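Local atomic coordinates of DMATS type aromatic prenyltransferase (Streptomyces coelicolor, PDB entry 6ZS0), a protein that probably transfers a dimethylallyl group to the 5-position of the tryptophan indole, as a bacterial aromatic prenyltransferase of the DMATS type with an ABBA-barrel fold. Residues Gly147-Leu152 / Arg202-Leu207. Numbering follows the deposited sequence.
Sequences GVKVYL and RAKVYL
Y151 and Y206 meet at their phenol ends inside the barrel. The Y206 hydroxyl lies near the plane of the Y151 ring, at its edge, with OH of Y206 3.4 Å from CE2 of Y151. That same CE2 is 3.7 Å from CZ of Y206. The planes differ by 53° and the ring centroids are 5.8 Å apart, an oblique pairing. One water joins the two phenols, hydrogen-bonded to OH of Y206 at 2.7 Å and to OH of Y151 at 3.0 Å. Beside them K149 and K204 cross at about a right angle, CD of K149 4.0 Å from CD of K204. K204 is modelled in two conformers; in the one described, NZ of K149 lies 4.3 Å from NZ of K204, a spacing that may not hold in the other. CG of K149 stands anti to the backbone N (chi1 -167°) and the chain bends at chi3, bringing its amine toward K204.

Outward, strand 191-195 separates the two strands: CA of Y151 is 9.0 Å from CA of K204, about two strand spacings, and V148 and V150 bond through their backbones to L195 and L193. D194 forms a long, weak ion pair with K149 NZ, K204 NZ is hydrogen-bonded to S259 OG, and F190 packs edge-to-face on Y206. An alanine in place of Y151 would probably cost the water one phenol partner and open a gap beside the Y206 hydroxyl. The paired amines probably make this lining net positive, tempered by D194, consistent with DMATS-type barrels, where basic side chains bind the prenyl diphosphate and tyrosines shield the allylic cation.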
loop_
_atom_site.group_PDB
_atom_site.type_symbol
_atom_site.label_atom_id
_atom_site.label_comp_id
_atom_site.label_asym_id
_atom_site.label_seq_id
_atom_site.Cartn_x
_atom_site.Cartn_y
_atom_site.Cartn_z
ATOM N N GLY A 147 6.624 9.915 -7.533
ATOM C CA GLY A 147 5.418 10.416 -6.863
ATOM C C GLY A 147 5.541 10.069 -5.396
ATOM O O GLY A 147 6.087 8.993 -5.115
ATOM N N VAL A 148 5.136 10.961 -4.514
ATOM C CA VAL A 148 5.223 10.738 -3.048
ATOM C C VAL A 148 3.817 10.758 -2.448
ATOM O O VAL A 148 3.083 11.715 -2.661
ATOM C CB VAL A 148 6.149 11.766 -2.391
ATOM C CG1 VAL A 148 6.167 11.642 -0.880
ATOM C CG2 VAL A 148 7.562 11.664 -2.956
ATOM N N LYS A 149 3.475 9.720 -1.696
ATOM C CA LYS A 149 2.197 9.592 -0.991
ATOM C C LYS A 149 2.537 9.366 0.480
ATOM O O LYS A 149 3.425 8.547 0.721
ATOM C CB LYS A 149 1.432 8.398 -1.553
ATOM C CG LYS A 149 -0.027 8.295 -1.152
ATOM C CD LYS A 149 -0.783 7.290 -1.997
ATOM C CE LYS A 149 -0.326 7.271 -3.438
ATOM N NZ LYS A 149 -1.304 6.593 -4.322
ATOM N N VAL A 150 1.889 10.078 1.382
ATOM C CA VAL A 150 2.068 9.906 2.838
ATOM C C VAL A 150 0.801 9.325 3.439
ATOM O O VAL A 150 -0.262 9.857 3.162
ATOM C CB VAL A 150 2.439 11.254 3.475
ATOM C CG1 VAL A 150 2.626 11.140 4.960
ATOM C CG2 VAL A 150 3.694 11.783 2.812
ATOM N N TYR A 151 0.959 8.291 4.283
ATOM C CA TYR A 151 -0.119 7.580 5.008
ATOM C C TYR A 151 -0.038 7.939 6.481
ATOM O O TYR A 151 1.027 7.803 7.067
ATOM C CB TYR A 151 0.025 6.079 4.828
ATOM C CG TYR A 151 -0.274 5.583 3.446
ATOM C CD1 TYR A 151 0.675 5.666 2.451
ATOM C CD2 TYR A 151 -1.508 5.037 3.141
ATOM C CE1 TYR A 151 0.403 5.206 1.167
ATOM C CE2 TYR A 151 -1.795 4.587 1.863
ATOM C CZ TYR A 151 -0.841 4.681 0.880
ATOM O OH TYR A 151 -1.098 4.202 -0.377
ATOM N N LEU A 152 -1.153 8.416 7.009
ATOM C CA LEU A 152 -1.293 8.825 8.419
ATOM C C LEU A 152 -2.416 8.024 9.070
ATOM O O LEU A 152 -3.190 7.360 8.336
ATOM C CB LEU A 152 -1.566 10.322 8.460
ATOM C CG LEU A 152 -0.558 11.205 7.738
ATOM C CD1 LEU A 152 -1.093 12.603 7.599
ATOM C CD2 LEU A 152 0.754 11.205 8.500
ATOM N N ARG A 202 -4.483 16.177 -2.915
ATOM C CA ARG A 202 -5.116 14.914 -3.369
ATOM C C ARG A 202 -5.276 14.016 -2.134
ATOM O O ARG A 202 -4.282 13.438 -1.707
ATOM C CB ARG A 202 -4.261 14.374 -4.509
ATOM C CG ARG A 202 -3.913 15.465 -5.516
ATOM C CD ARG A 202 -3.366 14.950 -6.828
ATOM N NE ARG A 202 -3.176 16.065 -7.754
ATOM C CZ ARG A 202 -2.465 16.006 -8.879
ATOM N NH1 ARG A 202 -1.858 14.881 -9.232
ATOM N NH2 ARG A 202 -2.354 17.082 -9.643
ATOM N N ALA A 203 -6.477 13.988 -1.545
ATOM C CA ALA A 203 -6.758 13.371 -0.220
ATOM C C ALA A 203 -7.441 12.029 -0.427
ATOM O O ALA A 203 -8.416 11.956 -1.187
ATOM C CB ALA A 203 -7.611 14.262 0.628
ATOM N N LYS A 204 -6.941 11.004 0.257
ATOM C CA LYS A 204 -7.438 9.620 0.140
ATOM C C LYS A 204 -7.885 9.161 1.524
ATOM O O LYS A 204 -7.077 9.263 2.464
ATOM C CB LYS A 204 -6.337 8.725 -0.430
ATOM C CG LYS A 204 -5.863 9.107 -1.828
ATOM C CD LYS A 204 -4.629 8.332 -2.284
ATOM C CE LYS A 204 -4.641 8.042 -3.775
ATOM N NZ LYS A 204 -5.556 6.925 -4.114
ATOM N N VAL A 205 -9.137 8.726 1.654
ATOM C CA VAL A 205 -9.673 8.196 2.930
ATOM C C VAL A 205 -9.864 6.699 2.760
ATOM O O VAL A 205 -10.496 6.286 1.794
ATOM C CB VAL A 205 -10.988 8.867 3.364
ATOM C CG1 VAL A 205 -11.436 8.384 4.736
ATOM C CG2 VAL A 205 -10.869 10.387 3.364
ATOM N N TYR A 206 -9.296 5.918 3.662
ATOM C CA TYR A 206 -9.435 4.449 3.666
ATOM C C TYR A 206 -10.468 4.048 4.708
ATOM O O TYR A 206 -10.463 4.607 5.828
ATOM C CB TYR A 206 -8.100 3.767 3.936
ATOM C CG TYR A 206 -7.122 3.849 2.811
ATOM C CD1 TYR A 206 -6.502 5.036 2.491
ATOM C CD2 TYR A 206 -6.819 2.722 2.058
ATOM C CE1 TYR A 206 -5.600 5.110 1.444
ATOM C CE2 TYR A 206 -5.881 2.773 1.043
ATOM C CZ TYR A 206 -5.279 3.973 0.732
ATOM O OH TYR A 206 -4.383 4.076 -0.301
ATOM N N LEU A 207 -11.330 3.097 4.348
ATOM C CA LEU A 207 -12.320 2.495 5.251
ATOM C C LEU A 207 -12.003 1.019 5.401
ATOM O O LEU A 207 -11.663 0.386 4.390
ATOM C CB LEU A 207 -13.731 2.658 4.666
ATOM C CG LEU A 207 -14.442 3.986 4.934
ATOM C CD1 LEU A 207 -13.640 5.158 4.488
ATOM C CD2 LEU A 207 -15.793 4.004 4.229
HETATM O O HOH W 1 -2.931 1.883 -0.956
#